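Local coordinates for iminosuccinate reductase (Paracoccus denitrificans, PDB 6RQA), which catalyses the NADH-dependent reduction of iminosuccinate to L-aspartate, regenerating the amino donor of the beta-hydroxyaspartate cycle in glyoxylate assimilation, at residues Arg165-Trp179 with Glu195-Leu208. Sequence-based numbering, arbitrary orientation.
Sequences RAAANVHRFEKVIGW and ELGLPFEAVELDRL
Val176, Ile177 and Gly178 pair in parallel with Phe200, Glu201 and Ala202, their short strand axes 24° apart, through a ladder running from Val176 N to Pro199 O (3.0 Å) to Val203 N on Gly178 O (2.9 Å). The case illustrates how an outermost strand can pack through apolar contacts on one face and mixed charged and apolar contacts on the other. On the first, the Phe200 ring lies obliquely beside the backbone of Gly178, and Val176 CG1 meets the ring edge. On the second, Ile177 packs on Val203 and Leu208, and Lys175, fully extended, brings NZ to Glu201 OE2 (2.6 Å), while Arg207 grips both carboxylate oxygens end-on from the opposite face of the carboxylate plane; Glu201, with Glu211 as Arg207's second partner, probably offsets the two like charges. At the strand end, Leu205 CG sits over the Trp179 five-membered ring, 3.8 Å from its centroid, and Trp179 NE1 bonds weakly to Glu204 OE2 (3.2 Å). Leu196 and Leu198 pack against Ala168, and Leu198 CD1 also meets Val176 CG2. The contact joins both strands of a beta-alpha-beta unit in the Rossmann-type NAD-binding domain: strand 150-154 flanks 175-179 on its other side, and the connecting helix 186-195 covers Phe200.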
ATOM      1  N   ARG A 165     -14.061 -14.864  23.504  1.00 35.23           N
ATOM      2  CA  ARG A 165     -13.266 -14.407  24.639  1.00 34.03           C
ATOM      3  C   ARG A 165     -13.390 -12.901  24.835  1.00 52.54           C
ATOM      4  O   ARG A 165     -13.514 -12.426  25.970  1.00 60.43           O
ATOM      5  CB  ARG A 165     -11.801 -14.807  24.456  1.00 36.72           C
ATOM      6  CG  ARG A 165     -11.513 -16.266  24.771  1.00 51.30           C
ATOM      7  CD  ARG A 165     -10.017 -16.539  24.827  1.00 54.93           C
ATOM      8  NE  ARG A 165      -9.417 -16.628  23.499  1.00 62.74           N
ATOM      9  CZ  ARG A 165      -9.206 -17.770  22.853  1.00 66.00           C
ATOM     10  NH1 ARG A 165      -9.544 -18.924  23.414  1.00 63.89           N
ATOM     11  NH2 ARG A 165      -8.655 -17.760  21.647  1.00 72.59           N
ATOM     12  N   ALA A 166     -13.365 -12.133  23.743  1.00 48.39           N
ATOM     13  CA  ALA A 166     -13.477 -10.684  23.866  1.00 38.85           C
ATOM     14  C   ALA A 166     -14.870 -10.265  24.318  1.00 41.26           C
ATOM     15  O   ALA A 166     -15.013  -9.275  25.044  1.00 34.49           O
ATOM     16  CB  ALA A 166     -13.120 -10.014  22.539  1.00 26.52           C
ATOM     17  N   ALA A 167     -15.901 -11.005  23.907  1.00 34.36           N
ATOM     18  CA  ALA A 167     -17.260 -10.664  24.315  1.00 35.02           C
ATOM     19  C   ALA A 167     -17.486 -10.974  25.789  1.00 42.46           C
ATOM     20  O   ALA A 167     -18.122 -10.189  26.503  1.00 37.98           O
ATOM     21  CB  ALA A 167     -18.271 -11.411  23.447  1.00 34.95           C
ATOM     22  N   ALA A 168     -16.973 -12.111  26.263  1.00 46.31           N
ATOM     23  CA  ALA A 168     -17.110 -12.462  27.671  1.00 45.24           C
ATOM     24  C   ALA A 168     -16.275 -11.566  28.574  1.00 44.83           C
ATOM     25  O   ALA A 168     -16.556 -11.485  29.775  1.00 52.13           O
ATOM     26  CB  ALA A 168     -16.722 -13.924  27.889  1.00 42.99           C
ATOM     27  N   ASN A 169     -15.259 -10.894  28.029  1.00 47.09           N
ATOM     28  CA  ASN A 169     -14.417 -10.024  28.840  1.00 53.56           C
ATOM     29  C   ASN A 169     -15.055  -8.659  29.069  1.00 47.17           C
ATOM     30  O   ASN A 169     -14.810  -8.034  30.107  1.00 44.74           O
ATOM     31  CB  ASN A 169     -13.046  -9.861  28.179  1.00 65.68           C
ATOM     32  CG  ASN A 169     -12.125  -8.940  28.960  1.00 77.72           C
ATOM     33  OD1 ASN A 169     -12.003  -7.754  28.650  1.00 70.72           O
ATOM     34  ND2 ASN A 169     -11.469  -9.485  29.979  1.00 81.88           N
ATOM     35  N   VAL A 170     -15.877  -8.190  28.132  1.00 44.59           N
ATOM     36  CA  VAL A 170     -16.461  -6.856  28.218  1.00 50.44           C
ATOM     37  C   VAL A 170     -17.850  -6.937  28.844  1.00 52.68           C
ATOM     38  O   VAL A 170     -18.320  -5.978  29.467  1.00 44.86           O
ATOM     39  CB  VAL A 170     -16.506  -6.184  26.831  1.00 36.11           C
ATOM     40  CG1 VAL A 170     -17.471  -6.912  25.903  1.00 43.97           C
ATOM     41  CG2 VAL A 170     -16.870  -4.714  26.955  1.00 40.57           C
ATOM     42  N   HIS A 171     -18.510  -8.084  28.698  1.00 50.27           N
ATOM     43  CA  HIS A 171     -19.862  -8.268  29.204  1.00 42.54           C
ATOM     44  C   HIS A 171     -19.965  -9.625  29.883  1.00 50.05           C
ATOM     45  O   HIS A 171     -19.386 -10.609  29.411  1.00 50.39           O
ATOM     46  CB  HIS A 171     -20.899  -8.161  28.079  1.00 32.83           C
ATOM     47  CG  HIS A 171     -22.316  -8.252  28.552  1.00 49.23           C
ATOM     48  ND1 HIS A 171     -23.001  -7.170  29.063  1.00 54.06           N
ATOM     49  CD2 HIS A 171     -23.177  -9.296  28.594  1.00 50.71           C
ATOM     50  CE1 HIS A 171     -24.223  -7.544  29.397  1.00 54.38           C
ATOM     51  NE2 HIS A 171     -24.355  -8.829  29.122  1.00 52.42           N
ATOM     52  N   ARG A 172     -20.704  -9.672  30.987  1.00 52.16           N
ATOM     53  CA  ARG A 172     -20.867 -10.895  31.764  1.00 58.50           C
ATOM     54  C   ARG A 172     -22.102 -11.633  31.261  1.00 54.30           C
ATOM     55  O   ARG A 172     -23.233 -11.186  31.475  1.00 51.78           O
ATOM     56  CB  ARG A 172     -20.978 -10.573  33.252  1.00 61.70           C
ATOM     57  CG  ARG A 172     -20.910 -11.787  34.166  1.00 78.53           C
ATOM     58  CD  ARG A 172     -22.286 -12.183  34.675  1.00 93.61           C
ATOM     59  NE  ARG A 172     -22.216 -13.290  35.625  1.00103.93           N
ATOM     60  CZ  ARG A 172     -23.262 -13.769  36.291  1.00103.60           C
ATOM     61  NH1 ARG A 172     -23.106 -14.779  37.137  1.00100.52           N
ATOM     62  NH2 ARG A 172     -24.463 -13.236  36.114  1.00100.53           N
ATOM     63  N   PHE A 173     -21.885 -12.756  30.585  1.00 46.30           N
ATOM     64  CA  PHE A 173     -22.965 -13.582  30.067  1.00 45.41           C
ATOM     65  C   PHE A 173     -23.215 -14.768  30.991  1.00 47.80           C
ATOM     66  O   PHE A 173     -22.387 -15.119  31.835  1.00 47.19           O
ATOM     67  CB  PHE A 173     -22.644 -14.082  28.655  1.00 35.13           C
ATOM     68  CG  PHE A 173     -22.653 -13.003  27.607  1.00 32.31           C
ATOM     69  CD1 PHE A 173     -23.828 -12.652  26.965  1.00 39.19           C
ATOM     70  CD2 PHE A 173     -21.484 -12.348  27.258  1.00 35.73           C
ATOM     71  CE1 PHE A 173     -23.840 -11.663  25.997  1.00 32.71           C
ATOM     72  CE2 PHE A 173     -21.489 -11.359  26.291  1.00 38.61           C
ATOM     73  CZ  PHE A 173     -22.669 -11.016  25.661  1.00 35.34           C
ATOM     74  N   GLU A 174     -24.384 -15.387  30.818  1.00 46.31           N
ATOM     75  CA  GLU A 174     -24.746 -16.578  31.570  1.00 54.83           C
ATOM     76  C   GLU A 174     -24.721 -17.852  30.739  1.00 56.56           C
ATOM     77  O   GLU A 174     -24.561 -18.936  31.308  1.00 52.48           O
ATOM     78  CB  GLU A 174     -26.144 -16.421  32.184  1.00 50.21           C
ATOM     79  CG  GLU A 174     -26.299 -15.204  33.076  1.00 69.23           C
ATOM     80  CD  GLU A 174     -27.714 -15.048  33.597  1.00 80.87           C
ATOM     81  OE1 GLU A 174     -28.560 -15.913  33.287  1.00 80.88           O
ATOM     82  OE2 GLU A 174     -27.979 -14.061  34.315  1.00 89.64           O
ATOM     83  N   LYS A 175     -24.868 -17.749  29.420  1.00 38.48           N
ATOM     84  CA  LYS A 175     -24.943 -18.915  28.557  1.00 46.77           C
ATOM     85  C   LYS A 175     -24.482 -18.523  27.162  1.00 50.18           C
ATOM     86  O   LYS A 175     -24.615 -17.367  26.752  1.00 51.23           O
ATOM     87  CB  LYS A 175     -26.369 -19.483  28.520  1.00 38.77           C
ATOM     88  CG  LYS A 175     -26.513 -20.803  27.782  1.00 43.19           C
ATOM     89  CD  LYS A 175     -27.963 -21.257  27.756  1.00 40.08           C
ATOM     90  CE  LYS A 175     -28.111 -22.574  27.013  1.00 49.66           C
ATOM     91  NZ  LYS A 175     -29.528 -23.030  26.974  1.00 69.34           N
ATOM     92  N   VAL A 176     -23.927 -19.494  26.439  1.00 38.07           N
ATOM     93  CA  VAL A 176     -23.501 -19.307  25.057  1.00 33.51           C
ATOM     94  C   VAL A 176     -24.178 -20.372  24.207  1.00 46.27           C
ATOM     95  O   VAL A 176     -24.010 -21.570  24.459  1.00 51.26           O
ATOM     96  CB  VAL A 176     -21.972 -19.389  24.903  1.00 42.93           C
ATOM     97  CG1 VAL A 176     -21.576 -19.168  23.449  1.00 42.51           C
ATOM     98  CG2 VAL A 176     -21.287 -18.375  25.807  1.00 37.37           C
ATOM     99  N   ILE A 177     -24.945 -19.939  23.210  1.00 53.05           N
ATOM    100  CA  ILE A 177     -25.543 -20.830  22.222  1.00 51.86           C
ATOM    101  C   ILE A 177     -24.871 -20.567  20.882  1.00 54.74           C
ATOM    102  O   ILE A 177     -24.553 -19.418  20.551  1.00 57.82           O
ATOM    103  CB  ILE A 177     -27.071 -20.644  22.127  1.00 48.28           C
ATOM    104  CG1 ILE A 177     -27.423 -19.178  21.863  1.00 46.34           C
ATOM    105  CG2 ILE A 177     -27.749 -21.142  23.397  1.00 36.87           C
ATOM    106  CD1 ILE A 177     -28.912 -18.918  21.755  1.00 48.56           C
ATOM    107  N   GLY A 178     -24.642 -21.632  20.116  1.00 54.04           N
ATOM    108  CA  GLY A 178     -23.890 -21.519  18.886  1.00 50.81           C
ATOM    109  C   GLY A 178     -24.541 -22.286  17.754  1.00 50.37           C
ATOM    110  O   GLY A 178     -25.297 -23.238  17.962  1.00 49.15           O
ATOM    111  N   TRP A 179     -24.226 -21.845  16.538  1.00 51.31           N
ATOM    112  CA  TRP A 179     -24.668 -22.507  15.319  1.00 46.42           C
ATOM    113  C   TRP A 179     -23.581 -22.341  14.268  1.00 51.77           C
ATOM    114  O   TRP A 179     -22.926 -21.297  14.202  1.00 56.60           O
ATOM    115  CB  TRP A 179     -25.995 -21.933  14.811  1.00 36.26           C
ATOM    116  CG  TRP A 179     -26.472 -22.561  13.531  1.00 61.46           C
ATOM    117  CD1 TRP A 179     -27.282 -23.654  13.406  1.00 71.13           C
ATOM    118  CD2 TRP A 179     -26.171 -22.131  12.197  1.00 62.14           C
ATOM    119  NE1 TRP A 179     -27.501 -23.930  12.079  1.00 66.02           N
ATOM    120  CE2 TRP A 179     -26.831 -23.010  11.316  1.00 66.34           C
ATOM    121  CE3 TRP A 179     -25.408 -21.088  11.664  1.00 64.91           C
ATOM    122  CZ2 TRP A 179     -26.750 -22.879   9.931  1.00 74.27           C
ATOM    123  CZ3 TRP A 179     -25.329 -20.959  10.288  1.00 70.46           C
ATOM    124  CH2 TRP A 179     -25.996 -21.850   9.438  1.00 71.07           C
ATOM    125  N   GLU A 195     -13.404 -22.626  28.768  1.00 50.76           N
ATOM    126  CA  GLU A 195     -12.340 -21.780  29.299  1.00 54.61           C
ATOM    127  C   GLU A 195     -12.902 -20.552  30.001  1.00 50.97           C
ATOM    128  O   GLU A 195     -12.299 -20.050  30.957  1.00 49.12           O
ATOM    129  CB  GLU A 195     -11.391 -21.354  28.177  1.00 50.70           C
ATOM    130  CG  GLU A 195     -10.687 -22.501  27.472  1.00 69.66           C
ATOM    131  CD  GLU A 195      -9.772 -22.023  26.360  1.00 88.53           C
ATOM    132  OE1 GLU A 195      -9.843 -20.829  26.001  1.00 93.44           O
ATOM    133  OE2 GLU A 195      -8.980 -22.841  25.848  1.00 95.87           O
ATOM    134  N   LEU A 196     -14.050 -20.058  29.546  1.00 35.14           N
ATOM    135  CA  LEU A 196     -14.692 -18.889  30.127  1.00 29.84           C
ATOM    136  C   LEU A 196     -15.664 -19.241  31.245  1.00 37.70           C
ATOM    137  O   LEU A 196     -16.319 -18.341  31.780  1.00 42.72           O
ATOM    138  CB  LEU A 196     -15.424 -18.102  29.036  1.00 34.43           C
ATOM    139  CG  LEU A 196     -14.573 -17.676  27.839  1.00 32.37           C
ATOM    140  CD1 LEU A 196     -15.451 -17.148  26.719  1.00 29.66           C
ATOM    141  CD2 LEU A 196     -13.546 -16.637  28.256  1.00 34.06           C
ATOM    142  N   GLY A 197     -15.773 -20.518  31.608  1.00 39.93           N
ATOM    143  CA  GLY A 197     -16.696 -20.919  32.655  1.00 31.66           C
ATOM    144  C   GLY A 197     -18.150 -20.724  32.296  1.00 36.80           C
ATOM    145  O   GLY A 197     -18.976 -20.487  33.184  1.00 44.01           O
ATOM    146  N   LEU A 198     -18.487 -20.818  31.011  1.00 41.89           N
ATOM    147  CA  LEU A 198     -19.833 -20.579  30.527  1.00 44.64           C
ATOM    148  C   LEU A 198     -20.390 -21.845  29.893  1.00 48.41           C
ATOM    149  O   LEU A 198     -19.692 -22.494  29.099  1.00 49.90           O
ATOM    150  CB  LEU A 198     -19.847 -19.433  29.502  1.00 32.01           C
ATOM    151  CG  LEU A 198     -19.478 -18.043  30.022  1.00 31.83           C
ATOM    152  CD1 LEU A 198     -19.393 -17.050  28.873  1.00 31.18           C
ATOM    153  CD2 LEU A 198     -20.490 -17.583  31.054  1.00 32.32           C
ATOM    154  N   PRO A 199     -21.624 -22.231  30.206  1.00 38.23           N
ATOM    155  CA  PRO A 199     -22.216 -23.402  29.553  1.00 41.53           C
ATOM    156  C   PRO A 199     -22.541 -23.116  28.096  1.00 45.08           C
ATOM    157  O   PRO A 199     -22.898 -21.997  27.721  1.00 49.42           O
ATOM    158  CB  PRO A 199     -23.487 -23.658  30.370  1.00 35.37           C
ATOM    159  CG  PRO A 199     -23.834 -22.318  30.939  1.00 35.26           C
ATOM    160  CD  PRO A 199     -22.528 -21.627  31.199  1.00 34.34           C
ATOM    161  N   PHE A 200     -22.409 -24.149  27.268  1.00 35.65           N
ATOM    162  CA  PHE A 200     -22.641 -24.039  25.835  1.00 36.64           C
ATOM    163  C   PHE A 200     -23.699 -25.040  25.395  1.00 49.93           C
ATOM    164  O   PHE A 200     -23.775 -26.153  25.923  1.00 62.92           O
ATOM    165  CB  PHE A 200     -21.348 -24.268  25.043  1.00 33.81           C
ATOM    166  CG  PHE A 200     -21.540 -24.249  23.552  1.00 38.21           C
ATOM    167  CD1 PHE A 200     -21.621 -23.048  22.866  1.00 44.68           C
ATOM    168  CD2 PHE A 200     -21.640 -25.433  22.836  1.00 40.23           C
ATOM    169  CE1 PHE A 200     -21.801 -23.025  21.494  1.00 55.03           C
ATOM    170  CE2 PHE A 200     -21.819 -25.418  21.463  1.00 48.99           C
ATOM    171  CZ  PHE A 200     -21.898 -24.212  20.791  1.00 56.74           C
ATOM    172  N   GLU A 201     -24.513 -24.634  24.421  1.00 49.34           N
ATOM    173  CA  GLU A 201     -25.523 -25.503  23.826  1.00 44.02           C
ATOM    174  C   GLU A 201     -25.588 -25.228  22.333  1.00 54.92           C
ATOM    175  O   GLU A 201     -25.913 -24.111  21.922  1.00 50.66           O
ATOM    176  CB  GLU A 201     -26.899 -25.284  24.464  1.00 37.80           C
ATOM    177  CG  GLU A 201     -28.033 -25.944  23.688  1.00 39.22           C
ATOM    178  CD  GLU A 201     -29.397 -25.683  24.296  1.00 56.72           C
ATOM    179  OE1 GLU A 201     -30.293 -26.540  24.137  1.00 63.30           O
ATOM    180  OE2 GLU A 201     -29.575 -24.624  24.931  1.00 62.88           O
ATOM    181  N   ALA A 202     -25.381 -26.240  21.502  1.00 47.71           N
ATOM    182  CA  ALA A 202     -25.517 -26.048  20.045  1.00 43.80           C
ATOM    183  C   ALA A 202     -26.995 -25.913  19.718  1.00 48.45           C
ATOM    184  O   ALA A 202     -27.757 -26.643  20.277  1.00 55.61           O
ATOM    185  CB  ALA A 202     -24.923 -27.211  19.320  1.00 47.49           C
ATOM    186  N   VAL A 203     -27.371 -24.998  18.842  1.00 43.74           N
ATOM    187  CA  VAL A 203     -28.802 -24.805  18.502  1.00 43.90           C
ATOM    188  C   VAL A 203     -28.950 -24.525  17.017  1.00 48.86           C
ATOM    189  O   VAL A 203     -27.982 -24.527  16.326  1.00 56.82           O
ATOM    190  CB  VAL A 203     -29.436 -23.643  19.269  1.00 45.11           C
ATOM    191  CG1 VAL A 203     -29.532 -23.909  20.748  1.00 45.16           C
ATOM    192  CG2 VAL A 203     -28.727 -22.344  18.983  1.00 47.43           C
ATOM    193  N   GLU A 204     -30.187 -24.478  16.561  1.00 61.91           N
ATOM    194  CA  GLU A 204     -30.466 -24.073  15.170  1.00 65.69           C
ATOM    195  C   GLU A 204     -30.782 -22.577  15.202  1.00 60.34           C
ATOM    196  O   GLU A 204     -31.081 -22.045  16.255  1.00 66.51           O
ATOM    197  CB  GLU A 204     -31.518 -24.950  14.491  1.00 67.31           C
ATOM    198  CG  GLU A 204     -31.197 -26.431  14.468  1.00 74.75           C
ATOM    199  CD  GLU A 204     -29.992 -26.977  13.718  1.00 87.05           C
ATOM    200  OE1 GLU A 204     -29.566 -28.099  14.042  1.00 90.23           O
ATOM    201  OE2 GLU A 204     -29.487 -26.313  12.812  1.00 86.35           O
ATOM    202  N   LEU A 205     -30.740 -21.944  14.054  1.00 46.42           N
ATOM    203  CA  LEU A 205     -30.859 -20.494  13.931  1.00 48.75           C
ATOM    204  C   LEU A 205     -32.208 -19.959  14.394  1.00 61.22           C
ATOM    205  O   LEU A 205     -32.303 -18.773  14.730  1.00 69.39           O
ATOM    206  CB  LEU A 205     -30.603 -20.066  12.485  1.00 48.89           C
ATOM    207  CG  LEU A 205     -29.142 -20.118  12.039  1.00 55.73           C
ATOM    208  CD1 LEU A 205     -28.986 -19.585  10.624  1.00 70.74           C
ATOM    209  CD2 LEU A 205     -28.266 -19.340  13.006  1.00 56.81           C
ATOM    210  N   ASP A 206     -33.252 -20.791  14.420  1.00 71.50           N
ATOM    211  CA  ASP A 206     -34.548 -20.310  14.889  1.00 73.64           C
ATOM    212  C   ASP A 206     -34.519 -20.012  16.384  1.00 70.32           C
ATOM    213  O   ASP A 206     -35.069 -18.999  16.830  1.00 64.55           O
ATOM    214  CB  ASP A 206     -35.644 -21.326  14.558  1.00 86.18           C
ATOM    215  CG  ASP A 206     -35.332 -22.714  15.074  1.00 91.77           C
ATOM    216  OD1 ASP A 206     -34.173 -23.155  14.931  1.00 94.93           O
ATOM    217  OD2 ASP A 206     -36.243 -23.364  15.626  1.00 96.35           O
ATOM    218  N   ARG A 207     -33.878 -20.878  17.173  1.00 75.59           N
ATOM    219  CA  ARG A 207     -33.754 -20.625  18.605  1.00 67.44           C
ATOM    220  C   ARG A 207     -32.707 -19.565  18.912  1.00 60.44           C
ATOM    221  O   ARG A 207     -32.861 -18.815  19.881  1.00 60.95           O
ATOM    222  CB  ARG A 207     -33.407 -21.915  19.350  1.00 57.56           C
ATOM    223  CG  ARG A 207     -34.577 -22.845  19.618  1.00 58.50           C
ATOM    224  CD  ARG A 207     -34.143 -23.998  20.514  1.00 71.03           C
ATOM    225  NE  ARG A 207     -33.551 -23.519  21.762  1.00 72.23           N
ATOM    226  CZ  ARG A 207     -32.845 -24.276  22.598  1.00 66.49           C
ATOM    227  NH1 ARG A 207     -32.631 -25.554  22.319  1.00 74.83           N
ATOM    228  NH2 ARG A 207     -32.346 -23.751  23.709  1.00 41.66           N
ATOM    229  N   LEU A 208     -31.640 -19.491  18.112  1.00 59.01           N
ATOM    230  CA  LEU A 208     -30.583 -18.522  18.378  1.00 58.86           C
ATOM    231  C   LEU A 208     -31.103 -17.096  18.239  1.00 67.80           C
ATOM    232  O   LEU A 208     -30.854 -16.246  19.100  1.00 68.44           O
ATOM    233  CB  LEU A 208     -29.399 -18.771  17.439  1.00 62.18           C
ATOM    234  CG  LEU A 208     -28.075 -18.057  17.734  1.00 58.20           C
ATOM    235  CD1 LEU A 208     -26.901 -18.921  17.302  1.00 55.13           C
ATOM    236  CD2 LEU A 208     -28.008 -16.703  17.040  1.00 55.74           C
TER